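Local coordinates for scyllo-inositol 2-dehydrogenase (NADP(+)) IolW (Bacillus subtilis subsp. subtilis, PDB 3GDO), which catalyses the reversible NADPH-dependent reduction of scyllo-inosose to scyllo-inositol and cannot use NADH in place of NADPH, at residues B[5-17]-B[60-73]. Sequence-based numbering, arbitrary orientation.
Sequences TIKVGILGYGLSG and ITNDPAIELVIVTT
Strands 6-11 and 68-71 are parallel neighbours in the middle of the Rossmann sheet, laddered through Gly9 N to Leu68 O, Ile70 N to Gly9 O and Leu11 N to Ile70 O. At the start of the ladder Lys7 O takes two donors, Glu67 N (3.0 Å) and Leu68 N, while Glu67 reaches back so that OE1, on its anti side, accepts from Lys7 N at 3.0 Å; its OE2 pairs with Arg314. The Lys7 chain lays CB against Ala65 O (3.3 Å), then bends at chi2 (-45°) and chi4, which brings NZ back to Thr5 O and OG1. A methionine here has no ammonium group, so Thr5 O and OG1 would probably lose that partner and Glu67 a nearby positive charge. On one face Leu11 drops CG onto Val69 CG1 (3.6 Å) and runs CD2 alongside Ile60 CG1, the two chains pointing oppositely; Ile60 CD1 lies 3.9 Å from Gly9 CA, where a side chain would clash. Beyond the strand a GxGxxG-type pattern, Gly12, Gly14 and Gly17, leads into helix 15-26, consistent with the dinucleotide-binding loop of this fold. Thr72 joins strand end to helix: OG1 and N both donate to Leu11 O (2.6 and 3.0 Å), CB packs on Ser16 CB, and a water donates to OG1 while accepting from Gly17 N.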
loop_
_atom_site.group_PDB
_atom_site.type_symbol
_atom_site.label_atom_id
_atom_site.label_comp_id
_atom_site.label_asym_id
_atom_site.label_seq_id
_atom_site.Cartn_x
_atom_site.Cartn_y
_atom_site.Cartn_z
ATOM N N THR B 5 17.976 35.997 25.493
ATOM C CA THR B 5 18.323 34.798 24.724
ATOM C C THR B 5 18.267 33.573 25.611
ATOM O O THR B 5 18.657 33.603 26.787
ATOM C CB THR B 5 19.715 34.877 24.030
ATOM O OG1 THR B 5 20.737 35.178 24.998
ATOM C CG2 THR B 5 19.719 35.920 22.951
ATOM N N ILE B 6 17.764 32.489 25.042
ATOM C CA ILE B 6 17.714 31.225 25.745
ATOM C C ILE B 6 19.094 30.600 25.607
ATOM O O ILE B 6 19.598 30.440 24.482
ATOM C CB ILE B 6 16.583 30.321 25.161
ATOM C CG1 ILE B 6 15.218 31.013 25.364
ATOM C CG2 ILE B 6 16.609 28.943 25.789
ATOM C CD1 ILE B 6 14.051 30.294 24.770
ATOM N N LYS B 7 19.700 30.274 26.747
ATOM C CA LYS B 7 21.057 29.738 26.802
ATOM C C LYS B 7 20.985 28.249 26.587
ATOM O O LYS B 7 20.414 27.527 27.388
ATOM C CB LYS B 7 21.754 30.031 28.165
ATOM C CG LYS B 7 21.832 31.511 28.592
ATOM C CD LYS B 7 22.274 32.398 27.435
ATOM C CE LYS B 7 22.437 33.864 27.902
ATOM N NZ LYS B 7 21.138 34.585 27.862
ATOM N N VAL B 8 21.624 27.790 25.525
ATOM C CA VAL B 8 21.513 26.383 25.118
ATOM C C VAL B 8 22.802 25.624 25.360
ATOM O O VAL B 8 23.879 26.141 25.099
ATOM C CB VAL B 8 21.138 26.301 23.616
ATOM C CG1 VAL B 8 21.025 24.833 23.126
ATOM C CG2 VAL B 8 19.857 27.116 23.360
ATOM N N GLY B 9 22.669 24.400 25.863
ATOM C CA GLY B 9 23.745 23.410 25.845
ATOM C C GLY B 9 23.380 22.252 24.909
ATOM O O GLY B 9 22.279 21.672 25.020
ATOM N N ILE B 10 24.271 21.933 23.963
ATOM C CA ILE B 10 24.048 20.801 23.031
ATOM C C ILE B 10 24.864 19.570 23.400
ATOM O O ILE B 10 26.093 19.630 23.491
ATOM C CB ILE B 10 24.331 21.171 21.566
ATOM C CG1 ILE B 10 23.538 22.407 21.172
ATOM C CG2 ILE B 10 24.006 19.963 20.618
ATOM C CD1 ILE B 10 23.943 23.005 19.824
ATOM N N LEU B 11 24.189 18.457 23.634
ATOM C CA LEU B 11 24.895 17.239 23.966
ATOM C C LEU B 11 25.205 16.445 22.688
ATOM O O LEU B 11 24.303 15.921 22.053
ATOM C CB LEU B 11 24.107 16.372 24.941
ATOM C CG LEU B 11 23.769 16.892 26.343
ATOM C CD1 LEU B 11 23.335 15.700 27.215
ATOM C CD2 LEU B 11 24.947 17.651 27.000
ATOM N N GLY B 12 26.493 16.383 22.325
ATOM C CA GLY B 12 26.933 15.617 21.136
ATOM C C GLY B 12 26.986 16.509 19.917
ATOM O O GLY B 12 26.114 17.341 19.706
ATOM N N TYR B 13 28.037 16.358 19.119
ATOM C CA TYR B 13 28.193 17.175 17.939
ATOM C C TYR B 13 28.570 16.322 16.697
ATOM O O TYR B 13 29.439 16.695 15.893
ATOM C CB TYR B 13 29.204 18.273 18.227
ATOM C CG TYR B 13 29.093 19.460 17.322
ATOM C CD1 TYR B 13 27.967 20.287 17.369
ATOM C CD2 TYR B 13 30.112 19.777 16.425
ATOM C CE1 TYR B 13 27.856 21.393 16.526
ATOM C CE2 TYR B 13 30.013 20.889 15.588
ATOM C CZ TYR B 13 28.869 21.692 15.655
ATOM O OH TYR B 13 28.735 22.803 14.837
ATOM N N GLY B 14 27.895 15.177 16.577
ATOM C CA GLY B 14 27.863 14.367 15.352
ATOM C C GLY B 14 26.932 14.982 14.327
ATOM O O GLY B 14 26.783 16.221 14.232
ATOM N N LEU B 15 26.305 14.115 13.545
ATOM C CA LEU B 15 25.369 14.521 12.501
ATOM C C LEU B 15 24.165 15.363 13.017
ATOM O O LEU B 15 23.879 16.420 12.459
ATOM C CB LEU B 15 24.869 13.257 11.773
ATOM C CG LEU B 15 23.875 13.444 10.620
ATOM C CD1 LEU B 15 24.510 14.165 9.424
ATOM C CD2 LEU B 15 23.275 12.084 10.201
ATOM N N SER B 16 23.454 14.882 14.043
ATOM C CA SER B 16 22.295 15.637 14.576
ATOM C C SER B 16 22.724 16.971 15.099
ATOM O O SER B 16 22.130 17.967 14.755
ATOM C CB SER B 16 21.588 14.927 15.713
ATOM O OG SER B 16 21.344 13.605 15.340
ATOM N N GLY B 17 23.770 17.000 15.928
ATOM C CA GLY B 17 24.175 18.253 16.580
ATOM C C GLY B 17 24.633 19.312 15.602
ATOM O O GLY B 17 24.131 20.457 15.618
ATOM N N ILE B 60 27.481 21.076 31.848
ATOM C CA ILE B 60 26.203 21.595 31.369
ATOM C C ILE B 60 25.147 21.510 32.481
ATOM O O ILE B 60 24.415 22.478 32.718
ATOM C CB ILE B 60 25.704 20.796 30.135
ATOM C CG1 ILE B 60 26.758 20.789 29.012
ATOM C CG2 ILE B 60 24.321 21.285 29.667
ATOM C CD1 ILE B 60 26.623 21.865 27.980
ATOM N N THR B 61 25.059 20.360 33.150
ATOM C CA THR B 61 23.994 20.157 34.132
ATOM C C THR B 61 24.148 21.019 35.402
ATOM O O THR B 61 23.149 21.385 36.013
ATOM C CB THR B 61 23.813 18.680 34.531
ATOM O OG1 THR B 61 25.010 18.210 35.143
ATOM C CG2 THR B 61 23.500 17.831 33.306
ATOM N N ASN B 62 25.389 21.335 35.781
ATOM C CA ASN B 62 25.658 22.175 36.948
ATOM C C ASN B 62 25.777 23.626 36.615
ATOM O O ASN B 62 25.904 24.450 37.522
ATOM C CB ASN B 62 26.951 21.770 37.648
ATOM C CG ASN B 62 26.890 20.385 38.202
ATOM O OD1 ASN B 62 25.828 19.769 38.234
ATOM N ND2 ASN B 62 28.037 19.872 38.639
ATOM N N ASP B 63 25.797 23.954 35.329
ATOM C CA ASP B 63 25.893 25.353 34.956
ATOM C C ASP B 63 24.507 26.000 35.062
ATOM O O ASP B 63 23.623 25.735 34.223
ATOM C CB ASP B 63 26.496 25.519 33.565
ATOM C CG ASP B 63 26.521 26.965 33.116
ATOM O OD1 ASP B 63 25.976 27.811 33.844
ATOM O OD2 ASP B 63 27.062 27.287 32.038
ATOM N N PRO B 64 24.314 26.872 36.084
ATOM C CA PRO B 64 23.011 27.549 36.316
ATOM C C PRO B 64 22.563 28.501 35.218
ATOM O O PRO B 64 21.388 28.866 35.158
ATOM C CB PRO B 64 23.233 28.354 37.625
ATOM C CG PRO B 64 24.733 28.433 37.796
ATOM C CD PRO B 64 25.294 27.174 37.151
ATOM N N ALA B 65 23.467 28.954 34.373
ATOM C CA ALA B 65 23.020 29.823 33.307
ATOM C C ALA B 65 22.315 29.024 32.171
ATOM O O ALA B 65 21.534 29.592 31.423
ATOM C CB ALA B 65 24.164 30.679 32.761
ATOM N N ILE B 66 22.600 27.728 32.065
ATOM C CA ILE B 66 22.046 26.882 30.991
ATOM C C ILE B 66 20.553 26.604 31.227
ATOM O O ILE B 66 20.194 26.083 32.281
ATOM C CB ILE B 66 22.799 25.543 30.901
ATOM C CG1 ILE B 66 24.268 25.774 30.494
ATOM C CG2 ILE B 66 22.089 24.568 29.924
ATOM C CD1 ILE B 66 24.469 26.423 29.114
ATOM N N GLU B 67 19.709 26.937 30.252
ATOM C CA GLU B 67 18.249 26.773 30.399
ATOM C C GLU B 67 17.650 25.571 29.623
ATOM O O GLU B 67 16.722 24.892 30.116
ATOM C CB GLU B 67 17.555 28.042 29.955
ATOM C CG GLU B 67 18.137 29.306 30.626
ATOM C CD GLU B 67 17.524 30.526 30.080
ATOM O OE1 GLU B 67 18.032 31.115 29.088
ATOM O OE2 GLU B 67 16.475 30.888 30.614
ATOM N N LEU B 68 18.177 25.355 28.408
ATOM C CA LEU B 68 17.721 24.267 27.505
ATOM C C LEU B 68 18.906 23.391 27.068
ATOM O O LEU B 68 19.939 23.916 26.638
ATOM C CB LEU B 68 16.995 24.839 26.270
ATOM C CG LEU B 68 16.513 23.853 25.183
ATOM C CD1 LEU B 68 15.433 22.937 25.674
ATOM C CD2 LEU B 68 16.028 24.605 23.961
ATOM N N VAL B 69 18.746 22.075 27.231
ATOM C CA VAL B 69 19.705 21.078 26.733
ATOM C C VAL B 69 19.070 20.344 25.522
ATOM O O VAL B 69 17.905 19.890 25.595
ATOM C CB VAL B 69 20.053 20.046 27.824
ATOM C CG1 VAL B 69 21.064 19.014 27.307
ATOM C CG2 VAL B 69 20.636 20.741 29.050
ATOM N N ILE B 70 19.821 20.267 24.417
ATOM C CA ILE B 70 19.460 19.390 23.268
ATOM C C ILE B 70 20.197 18.053 23.368
ATOM O O ILE B 70 21.421 18.003 23.410
ATOM C CB ILE B 70 19.787 20.064 21.935
ATOM C CG1 ILE B 70 19.446 21.562 21.980
ATOM C CG2 ILE B 70 19.131 19.313 20.758
ATOM C CD1 ILE B 70 17.942 21.915 22.030
ATOM N N VAL B 71 19.464 16.967 23.491
ATOM C CA VAL B 71 20.128 15.685 23.626
ATOM C C VAL B 71 20.253 14.984 22.249
ATOM O O VAL B 71 19.268 14.570 21.654
ATOM C CB VAL B 71 19.468 14.795 24.675
ATOM C CG1 VAL B 71 20.253 13.504 24.832
ATOM C CG2 VAL B 71 19.418 15.540 26.027
ATOM N N THR B 72 21.477 14.930 21.738
ATOM C CA THR B 72 21.740 14.167 20.530
ATOM C C THR B 72 22.721 12.988 20.783
ATOM O O THR B 72 23.213 12.406 19.849
ATOM C CB THR B 72 22.262 15.065 19.396
ATOM O OG1 THR B 72 23.630 15.347 19.642
ATOM C CG2 THR B 72 21.423 16.388 19.256
ATOM N N THR B 73 23.000 12.626 22.025
ATOM C CA THR B 73 23.927 11.522 22.253
ATOM C C THR B 73 23.297 10.217 21.730
ATOM O O THR B 73 22.078 10.181 21.527
ATOM C CB THR B 73 24.379 11.425 23.722
ATOM O OG1 THR B 73 23.243 11.528 24.574
ATOM C CG2 THR B 73 25.355 12.569 24.055
HETATM O O HOH W 1 25.241 14.693 17.273
#